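Local coordinates for ribosome maturation protein SDO1 homolog (Methanothermobacter thermautotrophicus, PDB 2WBM) that probably binds the ribosome and RNA as an archaeal member of the SDO1/SBDS family, acting in ribosome maturation, at residues R145-V155 with V170-I180. Residues are numbered along the deposited sequence; the frame is centred on the assembly and turned at random.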
ATOM      1  N   ARG A 145       0.146 -11.156 -15.644  1.00 16.77           N
ATOM      2  CA  ARG A 145       1.298 -12.054 -15.538  1.00 17.89           C
ATOM      3  C   ARG A 145       1.722 -12.240 -14.085  1.00 17.07           C
ATOM      4  O   ARG A 145       2.066 -13.360 -13.666  1.00 15.10           O
ATOM      5  CB  ARG A 145       2.481 -11.542 -16.369  1.00 18.79           C
ATOM      6  CG  ARG A 145       3.613 -12.551 -16.537  1.00 23.68           C
ATOM      7  CD  ARG A 145       3.156 -13.704 -17.415  1.00 32.74           C
ATOM      8  NE  ARG A 145       3.970 -14.912 -17.288  1.00 37.69           N
ATOM      9  CZ  ARG A 145       3.879 -15.794 -16.291  1.00 40.55           C
ATOM     10  NH1 ARG A 145       3.036 -15.596 -15.282  1.00 32.99           N
ATOM     11  NH2 ARG A 145       4.656 -16.871 -16.293  1.00 37.77           N
ATOM     12  N   ILE A 146       1.689 -11.141 -13.331  1.00 15.62           N
ATOM     13  CA  ILE A 146       1.980 -11.156 -11.903  1.00 14.86           C
ATOM     14  C   ILE A 146       0.953 -12.035 -11.191  1.00 15.70           C
ATOM     15  O   ILE A 146       1.306 -12.855 -10.347  1.00 14.74           O
ATOM     16  CB  ILE A 146       1.956  -9.724 -11.295  1.00 14.56           C
ATOM     17  CG1 ILE A 146       3.011  -8.807 -11.947  1.00 15.20           C
ATOM     18  CG2 ILE A 146       2.125  -9.767  -9.776  1.00 13.14           C
ATOM     19  CD1 ILE A 146       4.403  -9.386 -12.026  1.00 18.68           C
ATOM     20  N   GLU A 147      -0.317 -11.850 -11.534  1.00 15.09           N
ATOM     21  CA  GLU A 147      -1.397 -12.637 -10.950  1.00 16.81           C
ATOM     22  C   GLU A 147      -1.181 -14.137 -11.196  1.00 16.01           C
ATOM     23  O   GLU A 147      -1.347 -14.953 -10.283  1.00 14.92           O
ATOM     24  CB  GLU A 147      -2.746 -12.196 -11.523  1.00 16.82           C
ATOM     25  CG  GLU A 147      -3.944 -12.909 -10.920  1.00 21.77           C
ATOM     26  CD  GLU A 147      -5.257 -12.419 -11.496  1.00 25.35           C
ATOM     27  OE1 GLU A 147      -5.331 -12.198 -12.723  1.00 30.13           O
ATOM     28  OE2 GLU A 147      -6.218 -12.253 -10.724  1.00 29.35           O
ATOM     29  N   LYS A 148      -0.810 -14.489 -12.425  1.00 14.88           N
ATOM     30  CA  LYS A 148      -0.569 -15.881 -12.785  1.00 16.41           C
ATOM     31  C   LYS A 148       0.585 -16.478 -11.986  1.00 15.62           C
ATOM     32  O   LYS A 148       0.506 -17.625 -11.549  1.00 14.46           O
ATOM     33  CB  LYS A 148      -0.336 -16.022 -14.296  1.00 17.99           C
ATOM     34  CG  LYS A 148      -1.623 -16.118 -15.130  1.00 26.13           C
ATOM     35  CD  LYS A 148      -2.805 -15.442 -14.425  1.00 35.97           C
ATOM     36  CE  LYS A 148      -3.690 -14.657 -15.377  1.00 41.61           C
ATOM     37  NZ  LYS A 148      -4.295 -13.494 -14.653  1.00 32.20           N
ATOM     38  N   ALA A 149       1.640 -15.685 -11.791  1.00 13.88           N
ATOM     39  CA  ALA A 149       2.801 -16.089 -10.991  1.00 14.60           C
ATOM     40  C   ALA A 149       2.423 -16.347  -9.527  1.00 13.82           C
ATOM     41  O   ALA A 149       2.878 -17.318  -8.929  1.00 13.69           O
ATOM     42  CB  ALA A 149       3.901 -15.028 -11.072  1.00 15.83           C
ATOM     43  N   MET A 150       1.594 -15.476  -8.965  1.00 13.30           N
ATOM     44  CA  MET A 150       1.121 -15.641  -7.589  1.00 15.15           C
ATOM     45  C   MET A 150       0.347 -16.950  -7.427  1.00 17.12           C
ATOM     46  O   MET A 150       0.513 -17.665  -6.426  1.00 17.19           O
ATOM     47  CB  MET A 150       0.270 -14.447  -7.178  1.00 14.91           C
ATOM     48  CG  MET A 150       1.078 -13.173  -7.018  1.00 15.30           C
ATOM     49  SD  MET A 150       0.047 -11.707  -6.839  1.00 18.57           S
ATOM     50  CE  MET A 150      -0.660 -11.986  -5.206  1.00 19.02           C
ATOM     51  N   GLU A 151      -0.475 -17.274  -8.423  1.00 16.63           N
ATOM     52  CA  GLU A 151      -1.225 -18.530  -8.405  1.00 19.32           C
ATOM     53  C   GLU A 151      -0.284 -19.737  -8.468  1.00 18.88           C
ATOM     54  O   GLU A 151      -0.431 -20.675  -7.683  1.00 19.21           O
ATOM     55  CB  GLU A 151      -2.247 -18.578  -9.542  1.00 20.26           C
ATOM     56  CG  GLU A 151      -3.358 -17.527  -9.440  1.00 24.36           C
ATOM     57  CD  GLU A 151      -4.153 -17.383 -10.734  1.00 33.34           C
ATOM     58  OE1 GLU A 151      -3.752 -17.971 -11.767  1.00 37.96           O
ATOM     59  OE2 GLU A 151      -5.181 -16.675 -10.719  1.00 34.66           O
ATOM     60  N   GLU A 152       0.685 -19.688  -9.383  1.00 16.42           N
ATOM     61  CA  GLU A 152       1.681 -20.755  -9.533  1.00 17.60           C
ATOM     62  C   GLU A 152       2.481 -20.989  -8.254  1.00 15.91           C
ATOM     63  O   GLU A 152       2.796 -22.127  -7.910  1.00 14.58           O
ATOM     64  CB  GLU A 152       2.632 -20.453 -10.693  1.00 18.64           C
ATOM     65  CG  GLU A 152       2.113 -20.878 -12.052  1.00 24.64           C
ATOM     66  CD  GLU A 152       2.943 -20.320 -13.204  1.00 32.41           C
ATOM     67  OE1 GLU A 152       3.859 -19.498 -12.961  1.00 38.47           O
ATOM     68  OE2 GLU A 152       2.666 -20.695 -14.360  1.00 36.96           O
ATOM     69  N   ALA A 153       2.796 -19.902  -7.555  1.00 14.84           N
ATOM     70  CA  ALA A 153       3.557 -19.970  -6.314  1.00 14.42           C
ATOM     71  C   ALA A 153       2.659 -20.253  -5.105  1.00 14.61           C
ATOM     72  O   ALA A 153       3.155 -20.389  -3.980  1.00 14.89           O
ATOM     73  CB  ALA A 153       4.351 -18.672  -6.111  1.00 12.46           C
ATOM     74  N   ARG A 154       1.348 -20.342  -5.346  1.00 12.78           N
ATOM     75  CA  ARG A 154       0.338 -20.593  -4.299  1.00 11.55           C
ATOM     76  C   ARG A 154       0.416 -19.562  -3.176  1.00 11.72           C
ATOM     77  O   ARG A 154       0.386 -19.894  -1.988  1.00 12.15           O
ATOM     78  CB  ARG A 154       0.430 -22.026  -3.758  1.00 11.73           C
ATOM     79  CG  ARG A 154       0.306 -23.077  -4.845  1.00 11.76           C
ATOM     80  CD  ARG A 154       0.190 -24.472  -4.264  1.00 12.80           C
ATOM     81  NE  ARG A 154       1.471 -25.005  -3.783  1.00 17.62           N
ATOM     82  CZ  ARG A 154       2.340 -25.691  -4.524  1.00 21.91           C
ATOM     83  NH1 ARG A 154       2.096 -25.933  -5.806  1.00 24.33           N
ATOM     84  NH2 ARG A 154       3.466 -26.139  -3.982  1.00 25.24           N
ATOM     85  N   VAL A 155       0.520 -18.302  -3.576  1.00 12.15           N
ATOM     86  CA  VAL A 155       0.566 -17.190  -2.644  1.00 14.58           C
ATOM     87  C   VAL A 155      -0.777 -17.027  -1.932  1.00 15.81           C
ATOM     88  O   VAL A 155      -1.826 -16.975  -2.579  1.00 16.14           O
ATOM     89  CB  VAL A 155       0.949 -15.864  -3.379  1.00 14.65           C
ATOM     90  CG1 VAL A 155       0.767 -14.674  -2.462  1.00 15.21           C
ATOM     91  CG2 VAL A 155       2.385 -15.941  -3.914  1.00 15.86           C
ATOM     92  N   VAL A 170       5.451 -11.291  -1.282  1.00 13.06           N
ATOM     93  CA  VAL A 170       4.924 -11.870  -2.517  1.00 13.28           C
ATOM     94  C   VAL A 170       5.990 -11.856  -3.621  1.00 14.69           C
ATOM     95  O   VAL A 170       6.168 -12.846  -4.348  1.00 14.22           O
ATOM     96  CB  VAL A 170       3.617 -11.174  -2.968  1.00 13.64           C
ATOM     97  CG1 VAL A 170       3.161 -11.699  -4.316  1.00 13.56           C
ATOM     98  CG2 VAL A 170       2.508 -11.371  -1.924  1.00 11.81           C
ATOM     99  N   LEU A 171       6.730 -10.753  -3.729  1.00 12.40           N
ATOM    100  CA  LEU A 171       7.779 -10.680  -4.740  1.00 12.99           C
ATOM    101  C   LEU A 171       8.766 -11.839  -4.581  1.00 14.36           C
ATOM    102  O   LEU A 171       9.130 -12.497  -5.565  1.00 12.79           O
ATOM    103  CB  LEU A 171       8.498  -9.327  -4.684  1.00 12.38           C
ATOM    104  CG  LEU A 171       9.627  -9.106  -5.693  1.00 17.77           C
ATOM    105  CD1 LEU A 171       9.110  -9.192  -7.128  1.00 13.04           C
ATOM    106  CD2 LEU A 171      10.309  -7.761  -5.421  1.00 16.86           C
ATOM    107  N   LYS A 172       9.174 -12.096  -3.339  1.00 13.36           N
ATOM    108  CA  LYS A 172      10.097 -13.180  -3.037  1.00 16.29           C
ATOM    109  C   LYS A 172       9.524 -14.543  -3.441  1.00 16.86           C
ATOM    110  O   LYS A 172      10.244 -15.387  -3.991  1.00 16.67           O
ATOM    111  CB  LYS A 172      10.464 -13.170  -1.552  1.00 16.73           C
ATOM    112  CG  LYS A 172      11.833 -13.728  -1.277  1.00 22.29           C
ATOM    113  CD  LYS A 172      11.997 -14.172   0.161  1.00 26.23           C
ATOM    114  CE  LYS A 172      13.350 -14.854   0.353  1.00 28.15           C
ATOM    115  NZ  LYS A 172      13.448 -15.506   1.678  1.00 33.06           N
ATOM    116  N   ALA A 173       8.230 -14.738  -3.185  1.00 17.30           N
ATOM    117  CA  ALA A 173       7.540 -15.983  -3.540  1.00 17.79           C
ATOM    118  C   ALA A 173       7.449 -16.216  -5.055  1.00 17.16           C
ATOM    119  O   ALA A 173       7.607 -17.347  -5.520  1.00 19.91           O
ATOM    120  CB  ALA A 173       6.146 -16.027  -2.897  1.00 17.33           C
ATOM    121  N   ILE A 174       7.213 -15.160  -5.825  1.00 15.38           N
ATOM    122  CA  ILE A 174       7.017 -15.325  -7.271  1.00 15.89           C
ATOM    123  C   ILE A 174       8.295 -15.275  -8.122  1.00 17.21           C
ATOM    124  O   ILE A 174       8.275 -15.658  -9.299  1.00 16.25           O
ATOM    125  CB  ILE A 174       5.972 -14.340  -7.838  1.00 15.68           C
ATOM    126  CG1 ILE A 174       6.496 -12.896  -7.777  1.00 14.93           C
ATOM    127  CG2 ILE A 174       4.617 -14.526  -7.131  1.00 16.48           C
ATOM    128  CD1 ILE A 174       5.599 -11.872  -8.456  1.00 18.74           C
ATOM    129  N   ARG A 175       9.397 -14.804  -7.539  1.00 18.14           N
ATOM    130  CA  ARG A 175      10.646 -14.646  -8.298  1.00 19.26           C
ATOM    131  C   ARG A 175      11.251 -15.980  -8.767  1.00 20.22           C
ATOM    132  O   ARG A 175      12.131 -15.986  -9.628  1.00 19.25           O
ATOM    133  CB  ARG A 175      11.672 -13.807  -7.522  1.00 20.91           C
ATOM    134  CG  ARG A 175      12.376 -14.554  -6.404  1.00 25.40           C
ATOM    135  CD  ARG A 175      13.311 -13.657  -5.598  1.00 33.82           C
ATOM    136  NE  ARG A 175      14.055 -14.443  -4.609  1.00 38.79           N
ATOM    137  CZ  ARG A 175      14.680 -13.943  -3.546  1.00 41.52           C
ATOM    138  NH1 ARG A 175      14.663 -12.637  -3.304  1.00 42.08           N
ATOM    139  NH2 ARG A 175      15.321 -14.757  -2.714  1.00 40.44           N
ATOM    140  N   THR A 176      10.780 -17.093  -8.208  1.00 20.32           N
ATOM    141  CA  THR A 176      11.162 -18.416  -8.710  1.00 22.39           C
ATOM    142  C   THR A 176      10.264 -18.867  -9.865  1.00 20.99           C
ATOM    143  O   THR A 176      10.594 -19.809 -10.582  1.00 20.19           O
ATOM    144  CB  THR A 176      11.176 -19.500  -7.603  1.00 22.81           C
ATOM    145  OG1 THR A 176       9.981 -19.414  -6.821  1.00 24.70           O
ATOM    146  CG2 THR A 176      12.393 -19.329  -6.698  1.00 26.38           C
ATOM    147  N   LYS A 177       9.138 -18.186 -10.046  1.00 17.95           N
ATOM    148  CA  LYS A 177       8.213 -18.517 -11.125  1.00 18.13           C
ATOM    149  C   LYS A 177       8.455 -17.682 -12.381  1.00 20.04           C
ATOM    150  O   LYS A 177       8.375 -18.200 -13.494  1.00 21.61           O
ATOM    151  CB  LYS A 177       6.758 -18.407 -10.660  1.00 16.96           C
ATOM    152  CG  LYS A 177       6.409 -19.292  -9.468  1.00 18.02           C
ATOM    153  CD  LYS A 177       6.756 -20.766  -9.713  1.00 20.08           C
ATOM    154  CE  LYS A 177       6.307 -21.635  -8.542  1.00 21.02           C
ATOM    155  NZ  LYS A 177       6.855 -23.016  -8.631  1.00 18.93           N
ATOM    156  N   ILE A 178       8.769 -16.400 -12.201  1.00 19.45           N
ATOM    157  CA  ILE A 178       9.093 -15.521 -13.333  1.00 20.01           C
ATOM    158  C   ILE A 178      10.322 -14.662 -13.066  1.00 18.48           C
ATOM    159  O   ILE A 178      10.649 -14.400 -11.903  1.00 16.27           O
ATOM    160  CB  ILE A 178       7.913 -14.592 -13.729  1.00 20.27           C
ATOM    161  CG1 ILE A 178       7.301 -13.905 -12.503  1.00 20.73           C
ATOM    162  CG2 ILE A 178       6.882 -15.376 -14.531  1.00 25.10           C
ATOM    163  CD1 ILE A 178       6.503 -12.654 -12.844  1.00 20.65           C
ATOM    164  N   PRO A 179      11.008 -14.228 -14.146  1.00 17.66           N
ATOM    165  CA  PRO A 179      12.161 -13.356 -13.997  1.00 17.08           C
ATOM    166  C   PRO A 179      11.657 -11.984 -13.608  1.00 15.98           C
ATOM    167  O   PRO A 179      10.932 -11.359 -14.383  1.00 16.62           O
ATOM    168  CB  PRO A 179      12.770 -13.314 -15.411  1.00 17.73           C
ATOM    169  CG  PRO A 179      12.092 -14.386 -16.184  1.00 18.27           C
ATOM    170  CD  PRO A 179      10.753 -14.553 -15.562  1.00 18.83           C
ATOM    171  N   ILE A 180      12.026 -11.521 -12.418  1.00 14.35           N
ATOM    172  CA  ILE A 180      11.432 -10.291 -11.890  1.00 16.07           C
ATOM    173  C   ILE A 180      12.318  -9.574 -10.879  1.00 17.02           C
ATOM    174  O   ILE A 180      12.992 -10.206 -10.054  1.00 17.09           O
ATOM    175  CB  ILE A 180      10.025 -10.568 -11.286  1.00 16.11           C
ATOM    176  CG1 ILE A 180       9.277  -9.259 -11.000  1.00 15.45           C
ATOM    177  CG2 ILE A 180      10.116 -11.502 -10.056  1.00 16.90           C
ATOM    178  CD1 ILE A 180       7.778  -9.434 -10.825  1.00 16.50           C
TER
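The carbonyl oxygen of Ile174 accepts two backbone bonds, from Lys177 N at 2.8 Å and from Ile178 N at 3.0 Å, and this helical turn, formed by the i+3 and i+4 bonds to one oxygen, presents Ile174, Lys177 and Ile178 to Ala149 on helix 143-152. The contact is a helix-helix packing within domain II of the SBDS family. The local axes cross at 75° and approach to 9.4 Å, a spacing consistent with Ala149 facing the partner, its CB 3.9 Å from Ile174 CB. No hydrogen bond joins the two segments, so side-chain packing carries the join. Ile174 places CG1 between its backbone N and carbonyl carbon (chi1 68°), which leaves CG2 anti to the carbonyl carbon, against the backbone of Met150 and its CG. Met150 CG also meets Val170 CG1 at 3.7 Å, the two side chains crossing at about a right angle. Past the Schellman motif in which Arg154 takes a positive phi, Val155 points back to the partner helix: CG1 lies against Val170 CG2, and CG2 against Ala173 CB. At the other end Ile146 CD1 reaches Ile180 CD1 at 3.6 Å, again nearly perpendicular, and also touches Ile178 CD1. Helix 110-131 packs against both segments, with Ile128 touching Ile146, Val170 and Ile180, and Ile125 touching Met150. On the solvent-exposed side, Lys177 passes obliquely over the Glu152 side chain, with CG against Ala153 CB and CE against the Glu152 carbonyl oxygen; its NZ stays 6.3 Å from Glu152 OE1, too far for a salt bridge. Arg145 is bent at chi2 (69°) and turns one guanidinium face to Ile178; the contact buries its NH1 without a partner in the model, while Ile178 CG2 sits over the rim of that face, 3.2 Å from NH2.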